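Transcription factor tau subunit sfc1 (Schizosaccharomyces pombe, PDB 4BJI) helps activate tRNA and 5S RNA genes as a subunit of TFIIIC, in the part of that complex that binds boxA promoter sites for RNA polymerase III. Local coordinates at residues Y91-F94 with G95-P98; S102-A105 with A106-A109; W169-S172 with G173-Y176; K177-D180 with L181-K185. All coordinates share one frame; numbering follows the deposited sequence. Where two conformers were deposited one is given.

The four contacts come in series along the chain, from one side of this DNA-binding domain to the other. Contact 1 leaves strand 90-93 of the mixed four-stranded sheet, and contact 2 is the 3-10 turn leading to strand 109-111; both lie within the range of the TFIIIC subunit HTH family. Contact 3 starts helix 172-189 and contact 4 continues along it. Each centre lies about 12 Å from that of the next contact, whereas the centres of contacts 1 and 4 are about 27 Å apart, on opposite sides of the chain's centre. Contact 2 touches both 1 and 3, so it bridges the sheet region and the start of the late helix.

Contact 1 (Y91-F94 with G95-P98); sequences YTRF and GYDP
Arg-93 and Tyr-96 are the two ends of a type II beta turn that reverses the chain as it leaves strand 90-93 of the mixed sheet. The backbone part is one hydrogen bond, from Tyr-96 N to Arg-93 O (3.2 Å), nearly straight at 163°. Phe-94 and Gly-95 form the corners; Gly-95 has a positive phi of 84°, a conformation glycine adopts easily because it has no CB to collide with the preceding carbonyl.

The apolar contacts flank this bond. Between the same two residues, Arg-93 CG rests against Tyr-96 CB at 3.9 Å. The arginine chain then runs extended to its NE, with its guanidinium plane 61° from the tyrosine ring.

Polar ends are met from outside: Thr-92 OG1 is hydrogen-bonded to Trp-82 NE1, Arg-93 NH1 to Phe-48 O, and Tyr-96 OH to Asp-101 OD2. Threonine therefore suits this buried strand position, its hydroxyl serving one neighbour and its methyl another. With CG2 anti to the backbone N, that methyl approaches Tyr-96 O to 3.4 Å and meets the ring edge in plane, 3.8 Å from CD2.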
ATOM      1  N   TYR A  91      -5.874  -3.282  -2.792  1.00  5.86           N
ATOM      2  CA  TYR A  91      -6.625  -4.174  -3.665  1.00  6.95           C
ATOM      3  C   TYR A  91      -5.670  -5.189  -4.231  1.00  7.36           C
ATOM      4  O   TYR A  91      -4.611  -4.834  -4.781  1.00  6.74           O
ATOM      5  CB  TYR A  91      -7.260  -3.357  -4.803  1.00  7.01           C
ATOM      6  CG  TYR A  91      -8.290  -2.379  -4.308  1.00  7.78           C
ATOM      7  CD1 TYR A  91      -7.922  -1.116  -3.868  1.00  8.53           C
ATOM      8  CD2 TYR A  91      -9.630  -2.731  -4.244  1.00  9.96           C
ATOM      9  CE1 TYR A  91      -8.855  -0.223  -3.350  1.00 11.46           C
ATOM     10  CE2 TYR A  91     -10.566  -1.833  -3.744  1.00 10.33           C
ATOM     11  CZ  TYR A  91     -10.156  -0.579  -3.310  1.00 12.36           C
ATOM     12  OH  TYR A  91     -11.067   0.343  -2.784  1.00 20.24           O
ATOM     13  N   THR A  92      -5.995  -6.471  -4.060  1.00  6.98           N
ATOM     14  CA  THR A  92      -5.141  -7.591  -4.497  1.00  6.38           C
ATOM     15  C   THR A  92      -5.860  -8.385  -5.575  1.00  7.24           C
ATOM     16  O   THR A  92      -7.050  -8.701  -5.447  1.00  7.94           O
ATOM     17  CB  THR A  92      -4.843  -8.502  -3.299  1.00  7.50           C
ATOM     18  OG1 THR A  92      -4.170  -7.755  -2.265  1.00  7.35           O
ATOM     19  CG2 THR A  92      -3.971  -9.664  -3.725  1.00  6.88           C
ATOM     20  N   ARG A  93      -5.144  -8.729  -6.631  1.00  7.81           N
ATOM     21  CA  ARG A  93      -5.779  -9.445  -7.713  0.59  7.89           C
ATOM     22  C   ARG A  93      -6.288 -10.811  -7.229  1.00  7.37           C
ATOM     23  O   ARG A  93      -5.689 -11.468  -6.354  1.00  8.88           O
ATOM     24  CB  ARG A  93      -4.829  -9.564  -8.908  0.59 11.22           C
ATOM     25  CG  ARG A  93      -3.627 -10.446  -8.701  0.59 10.04           C
ATOM     26  CD  ARG A  93      -2.701 -10.471  -9.968  0.59 10.57           C
ATOM     27  NE  ARG A  93      -1.704 -11.541  -9.878  0.59 16.71           N
ATOM     28  CZ  ARG A  93      -0.408 -11.451 -10.189  0.59 14.76           C
ATOM     29  NH1 ARG A  93       0.184 -10.333 -10.654  0.59  8.70           N
ATOM     30  NH2 ARG A  93       0.329 -12.546 -10.003  0.59 19.83           N
ATOM     31  N   PHE A  94      -7.419 -11.245  -7.773  1.00  8.41           N
ATOM     32  CA  PHE A  94      -8.024 -12.510  -7.348  1.00  9.49           C
ATOM     33  C   PHE A  94      -7.000 -13.645  -7.438  1.00  8.85           C
ATOM     34  O   PHE A  94      -6.198 -13.711  -8.367  1.00 11.36           O
ATOM     35  CB  PHE A  94      -9.238 -12.847  -8.213  1.00  9.75           C
ATOM     36  CG  PHE A  94     -10.425 -11.931  -7.976  1.00 11.39           C
ATOM     37  CD1 PHE A  94     -10.870 -11.639  -6.702  1.00 11.18           C
ATOM     38  CD2 PHE A  94     -11.133 -11.374  -9.068  1.00 11.53           C
ATOM     39  CE1 PHE A  94     -11.967 -10.794  -6.486  1.00 10.81           C
ATOM     40  CE2 PHE A  94     -12.238 -10.540  -8.856  1.00 12.12           C
ATOM     41  CZ  PHE A  94     -12.653 -10.239  -7.555  1.00 12.09           C
ATOM     42  N   GLY A  95      -7.036 -14.494  -6.421  1.00 11.19           N
ATOM     43  CA  GLY A  95      -6.231 -15.699  -6.374  1.00 13.05           C
ATOM     44  C   GLY A  95      -4.820 -15.512  -5.860  1.00 13.39           C
ATOM     45  O   GLY A  95      -4.164 -16.513  -5.577  1.00 19.48           O
ATOM     46  N   TYR A  96      -4.350 -14.274  -5.736  1.00 10.08           N
ATOM     47  CA  TYR A  96      -2.999 -14.030  -5.227  1.00 10.19           C
ATOM     48  C   TYR A  96      -3.097 -13.845  -3.708  1.00  9.89           C
ATOM     49  O   TYR A  96      -3.863 -12.996  -3.239  1.00  9.94           O
ATOM     50  CB  TYR A  96      -2.390 -12.781  -5.853  1.00  9.55           C
ATOM     51  CG  TYR A  96      -0.983 -12.483  -5.373  1.00  9.80           C
ATOM     52  CD1 TYR A  96       0.092 -13.213  -5.848  1.00 13.43           C
ATOM     53  CD2 TYR A  96      -0.717 -11.487  -4.464  1.00  9.19           C
ATOM     54  CE1 TYR A  96       1.389 -12.955  -5.404  1.00 16.05           C
ATOM     55  CE2 TYR A  96       0.544 -11.222  -4.033  1.00  9.07           C
ATOM     56  CZ  TYR A  96       1.594 -11.963  -4.490  1.00 12.03           C
ATOM     57  OH  TYR A  96       2.863 -11.675  -4.038  1.00 13.24           O
ATOM     58  N   ASP A  97      -2.362 -14.658  -2.946  1.00  8.13           N
ATOM     59  CA  ASP A  97      -2.346 -14.577  -1.478  1.00  7.46           C
ATOM     60  C   ASP A  97      -0.981 -14.071  -1.028  1.00  8.88           C
ATOM     61  O   ASP A  97      -0.004 -14.818  -1.003  1.00  9.11           O
ATOM     62  CB  ASP A  97      -2.632 -15.946  -0.855  1.00 10.60           C
ATOM     63  CG  ASP A  97      -2.860 -15.870   0.637  1.00  9.66           C
ATOM     64  OD1 ASP A  97      -2.499 -14.849   1.262  1.00  9.37           O
ATOM     65  OD2 ASP A  97      -3.451 -16.836   1.179  1.00 10.18           O
ATOM     66  N   PRO A  98      -0.894 -12.789  -0.657  1.00  7.20           N
ATOM     67  CA  PRO A  98       0.403 -12.208  -0.282  1.00  6.94           C
ATOM     68  C   PRO A  98       0.922 -12.757   1.024  1.00  8.81           C
ATOM     69  O   PRO A  98       2.107 -12.545   1.362  1.00  9.41           O
ATOM     70  CB  PRO A  98       0.097 -10.715  -0.188  1.00  8.10           C
ATOM     71  CG  PRO A  98      -1.397 -10.651   0.189  1.00  9.80           C
ATOM     72  CD  PRO A  98      -2.004 -11.813  -0.618  1.00  9.57           C
TER

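Contact 2 (S102-A105 with A106-A109)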
ATOM      1  N   SER A 102       6.630 -14.463   0.124  1.00  9.76           N
ATOM      2  CA  SER A 102       7.430 -13.430   0.784  1.00  9.05           C
ATOM      3  C   SER A 102       7.834 -12.289  -0.153  1.00  9.12           C
ATOM      4  O   SER A 102       8.200 -11.218   0.319  1.00  7.95           O
ATOM      5  CB  SER A 102       8.633 -13.997   1.479  1.00 11.99           C
ATOM      6  OG  SER A 102       9.484 -14.592   0.536  1.00 13.27           O
ATOM      7  N   ASN A 103       7.746 -12.502  -1.463  1.00  9.17           N
ATOM      8  CA  ASN A 103       7.981 -11.364  -2.363  1.00 10.37           C
ATOM      9  C   ASN A 103       6.975 -10.247  -2.131  1.00  9.12           C
ATOM     10  O   ASN A 103       7.246  -9.081  -2.490  1.00 10.41           O
ATOM     11  CB  ASN A 103       7.931 -11.765  -3.841  1.00 11.88           C
ATOM     12  CG  ASN A 103       9.076 -12.642  -4.237  1.00 20.27           C
ATOM     13  OD1 ASN A 103      10.178 -12.537  -3.697  1.00 23.96           O
ATOM     14  ND2 ASN A 103       8.819 -13.539  -5.181  1.00 29.59           N
ATOM     15  N   ALA A 104       5.814 -10.568  -1.541  1.00  6.58           N
ATOM     16  CA  ALA A 104       4.811  -9.562  -1.252  1.00  6.44           C
ATOM     17  C   ALA A 104       5.194  -8.604  -0.128  1.00  6.36           C
ATOM     18  O   ALA A 104       4.483  -7.623   0.104  1.00  6.79           O
ATOM     19  CB  ALA A 104       3.488 -10.219  -0.954  1.00  7.17           C
ATOM     20  N   ALA A 105       6.325  -8.836   0.548  1.00  5.57           N
ATOM     21  CA  ALA A 105       6.859  -7.837   1.448  1.00  5.58           C
ATOM     22  C   ALA A 105       6.992  -6.484   0.750  1.00  6.63           C
ATOM     23  O   ALA A 105       6.814  -5.443   1.390  1.00  8.04           O
ATOM     24  CB  ALA A 105       8.241  -8.288   1.958  1.00  6.30           C
ATOM     25  N   ALA A 106       7.260  -6.487  -0.543  1.00  5.66           N
ATOM     26  CA  ALA A 106       7.415  -5.246  -1.290  1.00  7.53           C
ATOM     27  C   ALA A 106       6.103  -4.449  -1.455  1.00  7.28           C
ATOM     28  O   ALA A 106       6.116  -3.279  -1.816  1.00  7.48           O
ATOM     29  CB  ALA A 106       7.970  -5.564  -2.663  1.00 10.66           C
ATOM     30  N   TYR A 107       4.959  -5.099  -1.209  1.00  5.68           N
ATOM     31  CA  TYR A 107       3.657  -4.503  -1.450  1.00  6.28           C
ATOM     32  C   TYR A 107       2.931  -4.157  -0.157  1.00  6.88           C
ATOM     33  O   TYR A 107       1.816  -3.632  -0.196  1.00  6.64           O
ATOM     34  CB  TYR A 107       2.770  -5.428  -2.296  1.00  7.66           C
ATOM     35  CG  TYR A 107       3.436  -5.871  -3.568  1.00  8.78           C
ATOM     36  CD1 TYR A 107       4.056  -4.949  -4.381  1.00 11.23           C
ATOM     37  CD2 TYR A 107       3.510  -7.211  -3.890  1.00  9.09           C
ATOM     38  CE1 TYR A 107       4.711  -5.358  -5.546  1.00 13.59           C
ATOM     39  CE2 TYR A 107       4.146  -7.626  -5.034  1.00 10.83           C
ATOM     40  CZ  TYR A 107       4.743  -6.700  -5.828  1.00 13.71           C
ATOM     41  OH  TYR A 107       5.376  -7.178  -6.982  1.00 24.06           O
ATOM     42  N   GLN A 108       3.551  -4.426   0.993  1.00  5.55           N
ATOM     43  CA  GLN A 108       2.923  -4.078   2.269  1.00  5.61           C
ATOM     44  C   GLN A 108       2.641  -2.589   2.353  1.00  5.37           C
ATOM     45  O   GLN A 108       3.386  -1.772   1.796  1.00  6.29           O
ATOM     46  CB  GLN A 108       3.785  -4.505   3.456  1.00  5.96           C
ATOM     47  CG  GLN A 108       3.826  -6.004   3.598  1.00  6.29           C
ATOM     48  CD  GLN A 108       4.536  -6.546   4.813  1.00  5.48           C
ATOM     49  OE1 GLN A 108       5.138  -7.633   4.718  1.00  6.34           O
ATOM     50  NE2 GLN A 108       4.478  -5.853   5.940  1.00  5.68           N
ATOM     51  N   ALA A 109       1.542  -2.252   3.031  1.00  6.12           N
ATOM     52  CA  ALA A 109       1.064  -0.894   3.229  1.00  6.51           C
ATOM     53  C   ALA A 109       1.249  -0.430   4.644  1.00  6.71           C
ATOM     54  O   ALA A 109       0.988  -1.178   5.592  1.00  8.49           O
ATOM     55  CB  ALA A 109      -0.427  -0.841   2.886  1.00  8.70           C
TER
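The ring of Tyr-107 leans back against the 3-10 turn formed by residues 102-106, its CD2 3.8 Å from Ala-104 CA in an oblique approach. One face carries the methyl of Ala-106, offset toward the rim. The ring reaches this place because CG stands beside the backbone N (chi1 -53°), which folds it back along the preceding turn.

The turn is drawn together by bonds from each N-H to the carbonyl three residues earlier, the mark of a 3-10 helix. Ala-106 N donates to Asn-103 O at 3.2 Å and Tyr-107 N to Ala-104 O at 2.9 Å. In both the donor stands well above the carbonyl plane, 59° out of it in the second, as the tight winding demands. A weak third bond, Gln-108 N to Ala-105 O at 3.4 Å, closes the series just before strand 109-111. Alanine suits position 104, where its small methyl lets Tyr-96 and Pro-98 pack closely against the turn.

Gln-108 is buried and needs partners for both ends of its amide: OE1 accepts from Trp-169 N, and NE2 bonds to Thr-167 O. This ties the turn to the loop before helix 172-189. The side chain, extended beyond CG (chi2 -174°), passes alongside the turn and sets OE1 3.7 Å from Ala-105 CA.

Contact 3 (W169-S172 with G173-Y176)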
ATOM      1  N   TRP A 169       5.803  -9.530   6.632  1.00  4.18           N
ATOM      2  CA  TRP A 169       7.051 -10.272   6.459  1.00  4.37           C
ATOM      3  C   TRP A 169       8.244  -9.629   7.174  1.00  4.50           C
ATOM      4  O   TRP A 169       9.355 -10.168   7.107  1.00  5.78           O
ATOM      5  CB  TRP A 169       7.322 -10.396   4.966  1.00  5.87           C
ATOM      6  CG  TRP A 169       6.340 -11.279   4.249  1.00  4.99           C
ATOM      7  CD1 TRP A 169       5.334 -10.906   3.397  1.00  7.35           C
ATOM      8  CD2 TRP A 169       6.308 -12.708   4.322  1.00  5.39           C
ATOM      9  NE1 TRP A 169       4.666 -12.028   2.948  1.00  7.04           N
ATOM     10  CE2 TRP A 169       5.260 -13.145   3.483  1.00  6.32           C
ATOM     11  CE3 TRP A 169       7.074 -13.656   4.993  1.00  6.81           C
ATOM     12  CZ2 TRP A 169       4.958 -14.491   3.320  1.00  7.66           C
ATOM     13  CZ3 TRP A 169       6.768 -15.000   4.815  1.00  7.90           C
ATOM     14  CH2 TRP A 169       5.702 -15.390   3.993  1.00  7.28           C
ATOM     15  N   TYR A 170       8.026  -8.520   7.876  1.00  4.62           N
ATOM     16  CA  TYR A 170       9.118  -7.779   8.503  1.00  5.20           C
ATOM     17  C   TYR A 170       9.207  -8.047   9.995  1.00  5.42           C
ATOM     18  O   TYR A 170       8.186  -8.052  10.707  1.00  6.17           O
ATOM     19  CB  TYR A 170       8.973  -6.266   8.278  1.00  5.78           C
ATOM     20  CG  TYR A 170       9.032  -5.935   6.824  1.00  5.82           C
ATOM     21  CD1 TYR A 170      10.244  -6.023   6.129  1.00  6.43           C
ATOM     22  CD2 TYR A 170       7.923  -5.504   6.138  1.00  5.98           C
ATOM     23  CE1 TYR A 170      10.300  -5.714   4.766  1.00  6.84           C
ATOM     24  CE2 TYR A 170       7.980  -5.178   4.780  1.00  6.94           C
ATOM     25  CZ  TYR A 170       9.174  -5.322   4.105  1.00  6.37           C
ATOM     26  OH  TYR A 170       9.268  -5.020   2.753  1.00  8.50           O
ATOM     27  N   ARG A 171      10.426  -8.256  10.469  1.00  5.82           N
ATOM     28  CA  ARG A 171      10.698  -8.387  11.891  1.00  6.88           C
ATOM     29  C   ARG A 171      10.187  -7.149  12.621  1.00  6.54           C
ATOM     30  O   ARG A 171      10.379  -6.016  12.150  1.00  6.51           O
ATOM     31  CB  ARG A 171      12.207  -8.589  12.097  1.00  9.80           C
ATOM     32  CG  ARG A 171      12.636  -8.757  13.535  1.00 13.10           C
ATOM     33  CD  ARG A 171      14.128  -9.002  13.546  1.00 16.28           C
ATOM     34  NE  ARG A 171      14.867  -7.772  13.334  1.00 17.79           N
ATOM     35  CZ  ARG A 171      15.574  -7.466  12.259  1.00 10.94           C
ATOM     36  NH1 ARG A 171      15.674  -8.343  11.252  1.00 17.45           N
ATOM     37  NH2 ARG A 171      16.227  -6.264  12.170  1.00 10.71           N
ATOM     38  N   SER A 172       9.567  -7.341  13.778  1.00  7.99           N
ATOM     39  CA  SER A 172       8.889  -6.243  14.450  0.51  8.55           C
ATOM     40  C   SER A 172       9.795  -5.036  14.720  1.00  8.23           C
ATOM     41  O   SER A 172       9.390  -3.914  14.433  1.00  8.42           O
ATOM     42  CB  SER A 172       8.188  -6.689  15.742  0.51  9.91           C
ATOM     43  OG  SER A 172       9.123  -7.086  16.720  0.51 15.01           O
ATOM     44  N   GLY A 173      10.996  -5.214  15.233  1.00  8.14           N
ATOM     45  CA  GLY A 173      11.781  -4.030  15.565  1.00  8.52           C
ATOM     46  C   GLY A 173      12.196  -3.234  14.352  1.00  9.08           C
ATOM     47  O   GLY A 173      12.328  -2.019  14.406  1.00 10.28           O
ATOM     48  N   ARG A 174      12.411  -3.924  13.246  1.00  7.46           N
ATOM     49  CA  ARG A 174      12.766  -3.243  12.003  1.00  5.97           C
ATOM     50  C   ARG A 174      11.537  -2.526  11.422  1.00  6.36           C
ATOM     51  O   ARG A 174      11.612  -1.369  10.994  1.00  6.08           O
ATOM     52  CB  ARG A 174      13.334  -4.234  11.000  1.00  6.60           C
ATOM     53  CG  ARG A 174      13.602  -3.660   9.607  1.00  7.06           C
ATOM     54  CD  ARG A 174      14.613  -2.530   9.539  1.00  7.61           C
ATOM     55  NE  ARG A 174      15.859  -2.761  10.271  1.00  8.81           N
ATOM     56  CZ  ARG A 174      17.053  -2.872   9.713  1.00  8.82           C
ATOM     57  NH1 ARG A 174      17.201  -2.910   8.408  1.00  7.39           N
ATOM     58  NH2 ARG A 174      18.104  -2.999  10.508  1.00  9.87           N
ATOM     59  N   TYR A 175      10.396  -3.212  11.422  1.00  5.42           N
ATOM     60  CA  TYR A 175       9.159  -2.610  10.944  1.00  6.01           C
ATOM     61  C   TYR A 175       8.797  -1.332  11.669  1.00  5.81           C
ATOM     62  O   TYR A 175       8.463  -0.334  11.036  1.00  6.69           O
ATOM     63  CB  TYR A 175       8.013  -3.615  11.105  1.00  6.02           C
ATOM     64  CG  TYR A 175       6.723  -3.171  10.501  1.00  6.34           C
ATOM     65  CD1 TYR A 175       6.489  -3.241   9.134  1.00  7.30           C
ATOM     66  CD2 TYR A 175       5.710  -2.680  11.312  1.00  7.98           C
ATOM     67  CE1 TYR A 175       5.276  -2.836   8.590  1.00  7.38           C
ATOM     68  CE2 TYR A 175       4.486  -2.291  10.761  1.00 10.17           C
ATOM     69  CZ  TYR A 175       4.310  -2.381   9.413  1.00  9.21           C
ATOM     70  OH  TYR A 175       3.102  -1.956   8.851  1.00 11.78           O
ATOM     71  N   TYR A 176       8.877  -1.346  12.980  1.00  6.60           N
ATOM     72  CA  TYR A 176       8.458  -0.173  13.757  1.00  8.01           C
ATOM     73  C   TYR A 176       9.504   0.933  13.725  1.00  8.87           C
ATOM     74  O   TYR A 176       9.138   2.107  13.805  1.00  9.18           O
ATOM     75  CB  TYR A 176       7.996  -0.596  15.173  1.00  9.87           C
ATOM     76  CG  TYR A 176       6.669  -1.347  15.124  1.00  9.11           C
ATOM     77  CD1 TYR A 176       5.520  -0.716  14.657  1.00  9.77           C
ATOM     78  CD2 TYR A 176       6.575  -2.676  15.512  1.00 11.42           C
ATOM     79  CE1 TYR A 176       4.322  -1.376  14.587  1.00 13.07           C
ATOM     80  CE2 TYR A 176       5.364  -3.364  15.420  1.00 11.31           C
ATOM     81  CZ  TYR A 176       4.259  -2.697  14.959  1.00 12.67           C
ATOM     82  OH  TYR A 176       3.044  -3.379  14.862  1.00 14.93           O
TER
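Tyr-170 meets Tyr-175 as the chain enters helix 172-189. The two side chains are nearly perpendicular: CB of Tyr-170 is 4.0 Å from CB of Tyr-175, and CD1 of Tyr-175 is equally far, 4.0 Å, from CB and CD2 of Tyr-170. The hydroxyl of Tyr-170 reaches away to a weak hydrogen bond with Ala-105 O, so a large aromatic with a polar tip suits this buried place.

Arg-171 is the N-cap residue. Its carbonyl accepts the first helical bond, from Tyr-175 N at 2.9 Å, nearly straight at 172°. Its side chain bends at chi3 (77°) and turns back beside the first turn, where Arg-174 CB lies over one face of the guanidinium, 3.7 Å from NH2. The two guanidinium planes stand 72° apart.

Ser-172 O receives the next bond, from Tyr-176 N at 3.0 Å, and CD2 of the Tyr-176 ring lies 3.3 Å from the same oxygen. The neighbouring Tyr-175 places its CD2 over the centre of one face of the Tyr-176 ring, whose CE1 lies in plane at the edge of the Tyr-175 ring.

The nearness of Arg-171 NH2 to Arg-174 NE, 4.0 Å, is probably made tolerable by Glu-208: its OE1 forms a salt bridge with the former and its OE2 with the latter. The carboxylate probably offsets the two positive charges and links the helix start to the C-terminal end of the modelled chain.

Contact 4 (K177-D180 with L181-K185)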
ATOM      1  N   LYS A 177      10.779   0.597  13.517  1.00  8.97           N
ATOM      2  CA  LYS A 177      11.783   1.636  13.245  1.00  8.70           C
ATOM      3  C   LYS A 177      11.438   2.369  11.953  1.00  7.90           C
ATOM      4  O   LYS A 177      11.402   3.611  11.921  1.00  9.19           O
ATOM      5  CB  LYS A 177      13.175   1.060  13.165  1.00 11.33           C
ATOM      6  CG  LYS A 177      14.168   2.104  12.592  1.00 12.67           C
ATOM      7  CD  LYS A 177      15.590   1.589  12.512  1.00 16.09           C
ATOM      8  CE  LYS A 177      16.212   1.611  13.889  1.00 17.97           C
ATOM      9  NZ  LYS A 177      17.709   1.323  13.816  1.00 19.76           N
ATOM     10  N   VAL A 178      11.127   1.631  10.888  1.00  7.24           N
ATOM     11  CA  VAL A 178      10.746   2.224   9.622  1.00  7.50           C
ATOM     12  C   VAL A 178       9.485   3.075   9.792  1.00  7.90           C
ATOM     13  O   VAL A 178       9.420   4.224   9.325  1.00  8.43           O
ATOM     14  CB  VAL A 178      10.545   1.124   8.583  1.00  8.24           C
ATOM     15  CG1 VAL A 178       9.830   1.703   7.349  1.00  8.91           C
ATOM     16  CG2 VAL A 178      11.893   0.581   8.198  1.00  9.26           C
ATOM     17  N   ARG A 179       8.482   2.551  10.479  1.00  6.88           N
ATOM     18  CA  ARG A 179       7.248   3.307  10.695  0.55  8.35           C
ATOM     19  C   ARG A 179       7.539   4.617  11.456  1.00  9.72           C
ATOM     20  O   ARG A 179       7.013   5.684  11.077  1.00 10.62           O
ATOM     21  CB  ARG A 179       6.217   2.399  11.400  0.55  6.75           C
ATOM     22  CG  ARG A 179       4.784   2.932  11.492  0.55  9.40           C
ATOM     23  CD  ARG A 179       4.583   4.015  12.566  0.55 10.67           C
ATOM     24  NE  ARG A 179       5.161   3.666  13.860  0.55 12.12           N
ATOM     25  CZ  ARG A 179       4.582   2.937  14.807  0.55 12.52           C
ATOM     26  NH1 ARG A 179       3.365   2.449  14.641  0.55 15.63           N
ATOM     27  NH2 ARG A 179       5.232   2.699  15.942  0.55 14.52           N
ATOM     28  N   ASP A 180       8.347   4.546  12.497  1.00  7.84           N
ATOM     29  CA  ASP A 180       8.674   5.747  13.274  1.00 10.03           C
ATOM     30  C   ASP A 180       9.410   6.766  12.427  1.00 12.29           C
ATOM     31  O   ASP A 180       9.143   7.978  12.556  1.00 11.60           O
ATOM     32  CB  ASP A 180       9.469   5.384  14.508  1.00 10.30           C
ATOM     33  CG  ASP A 180       8.605   4.694  15.595  1.00 13.13           C
ATOM     34  OD1 ASP A 180       7.363   4.560  15.447  1.00 14.70           O
ATOM     35  OD2 ASP A 180       9.184   4.299  16.598  1.00 17.12           O
ATOM     36  N   LEU A 181      10.336   6.324  11.599  1.00  9.04           N
ATOM     37  CA  LEU A 181      11.064   7.252  10.724  0.63  9.74           C
ATOM     38  C   LEU A 181      10.120   7.948   9.772  1.00 10.25           C
ATOM     39  O   LEU A 181      10.179   9.167   9.593  1.00 10.13           O
ATOM     40  CB  LEU A 181      12.087   6.504   9.911  0.63  9.51           C
ATOM     41  CG  LEU A 181      13.262   6.053  10.738  0.63  7.87           C
ATOM     42  CD1 LEU A 181      14.060   5.075   9.917  0.63  9.07           C
ATOM     43  CD2 LEU A 181      14.065   7.284  11.138  0.63 10.46           C
HETATM   44  N   MSE A 182       9.258   7.176   9.114  1.00  8.63           N
HETATM   45  CA  MSE A 182       8.279   7.736   8.178  1.00  8.51           C
HETATM   46  C   MSE A 182       7.341   8.716   8.891  1.00 10.54           C
HETATM   47  O   MSE A 182       7.043   9.808   8.370  1.00 11.59           O
HETATM   48  CB  MSE A 182       7.490   6.608   7.507  1.00  8.80           C
HETATM   49  CG  MSE A 182       8.392   5.744   6.605  1.00 10.16           C
HETATM   50 SE   MSE A 182       7.501   4.215   5.870  1.00  8.73          SE
HETATM   51  CE  MSE A 182       6.350   5.150   4.666  1.00 11.30           C
ATOM     52  N   ARG A 183       6.843   8.334  10.065  1.00 12.76           N
ATOM     53  CA  ARG A 183       5.896   9.180  10.791  1.00 13.56           C
ATOM     54  C   ARG A 183       6.550  10.514  11.133  1.00 17.52           C
ATOM     55  O   ARG A 183       5.974  11.579  10.936  1.00 14.89           O
ATOM     56  CB  ARG A 183       5.431   8.488  12.062  1.00 15.93           C
ATOM     57  CG  ARG A 183       4.361   9.284  12.795  1.00 18.39           C
ATOM     58  CD  ARG A 183       4.061   8.609  14.110  1.00 22.87           C
ATOM     59  NE  ARG A 183       5.265   8.646  14.930  1.00 35.28           N
ATOM     60  CZ  ARG A 183       5.653   7.690  15.768  1.00 56.76           C
ATOM     61  NH1 ARG A 183       4.931   6.587  15.927  1.00 60.30           N
ATOM     62  NH2 ARG A 183       6.777   7.844  16.454  1.00 60.00           N
ATOM     63  N   GLU A 184       7.771  10.456  11.634  1.00 13.21           N
ATOM     64  CA  GLU A 184       8.487  11.686  11.997  1.00 16.88           C
ATOM     65  C   GLU A 184       8.663  12.583  10.784  1.00 15.37           C
ATOM     66  O   GLU A 184       8.419  13.794  10.851  1.00 16.52           O
ATOM     67  CB  GLU A 184       9.857  11.363  12.569  1.00 15.64           C
ATOM     68  CG  GLU A 184      10.564  12.610  13.113  1.00 15.92           C
ATOM     69  CD  GLU A 184       9.882  13.149  14.368  1.00 18.51           C
ATOM     70  OE1 GLU A 184       9.388  12.334  15.199  1.00 19.90           O
ATOM     71  OE2 GLU A 184       9.756  14.379  14.480  1.00 21.47           O
ATOM     72  N   LYS A 185       9.063  12.012   9.651  1.00 12.36           N
ATOM     73  CA  LYS A 185       9.240  12.835   8.448  1.00 12.54           C
ATOM     74  C   LYS A 185       7.889  13.423   8.029  1.00 13.44           C
ATOM     75  O   LYS A 185       7.796  14.629   7.704  1.00 13.33           O
ATOM     76  CB  LYS A 185       9.909  12.042   7.338  1.00  9.73           C
ATOM     77  CG  LYS A 185      11.355  11.692   7.605  1.00 11.59           C
ATOM     78  CD  LYS A 185      12.118  11.398   6.336  1.00 13.81           C
ATOM     79  CE  LYS A 185      13.579  11.068   6.628  1.00 13.87           C
ATOM     80  NZ  LYS A 185      14.357  11.035   5.418  1.00 13.88           N
TER
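Asp-180 OD1 is gripped by two arginines on the surface of the alpha-helix 172-189. Arg-179 meets it side-on with two nitrogens, NE and NH2, each 2.9 Å from this oxygen, both from the same face of the carboxylate, and the oxygen lies close to the guanidinium plane of Arg-179. From the next turn Arg-183 adds a salt bridge, its NH1 3.2 Å from Asp-180 OD1.

The arginine chains reach the acid because they bend: Arg-179 at chi2 and chi3, Arg-183 at chi3 (64°). NH1 of Arg-183 thus lies over one face of the Arg-179 guanidinium, 3.6 Å from its NE, and the shared aspartate probably balances their like charges. Long, flexible arginines suit a partly exposed helix side where one carboxylate must be approached from two directions.

Beneath this network runs the regular helical backbone, with each N-H bonded to the carbonyl four residues earlier; Arg-183 N to Arg-179 O, at 2.8 Å, is the shortest of these bonds across the two segments.

Another side of the helix is apolar. Leu-181 packs on Val-200 and Ile-203 of helix 197-205, while its CD1 lies alongside Lys-177 CG at 4.0 Å. Val-178 touches Leu-153 and Leu-154 of helix 151-155. Running alongside it in the same direction is selenomethionine Met-182, whose SE sits 3.7 Å from Val-178 CG1.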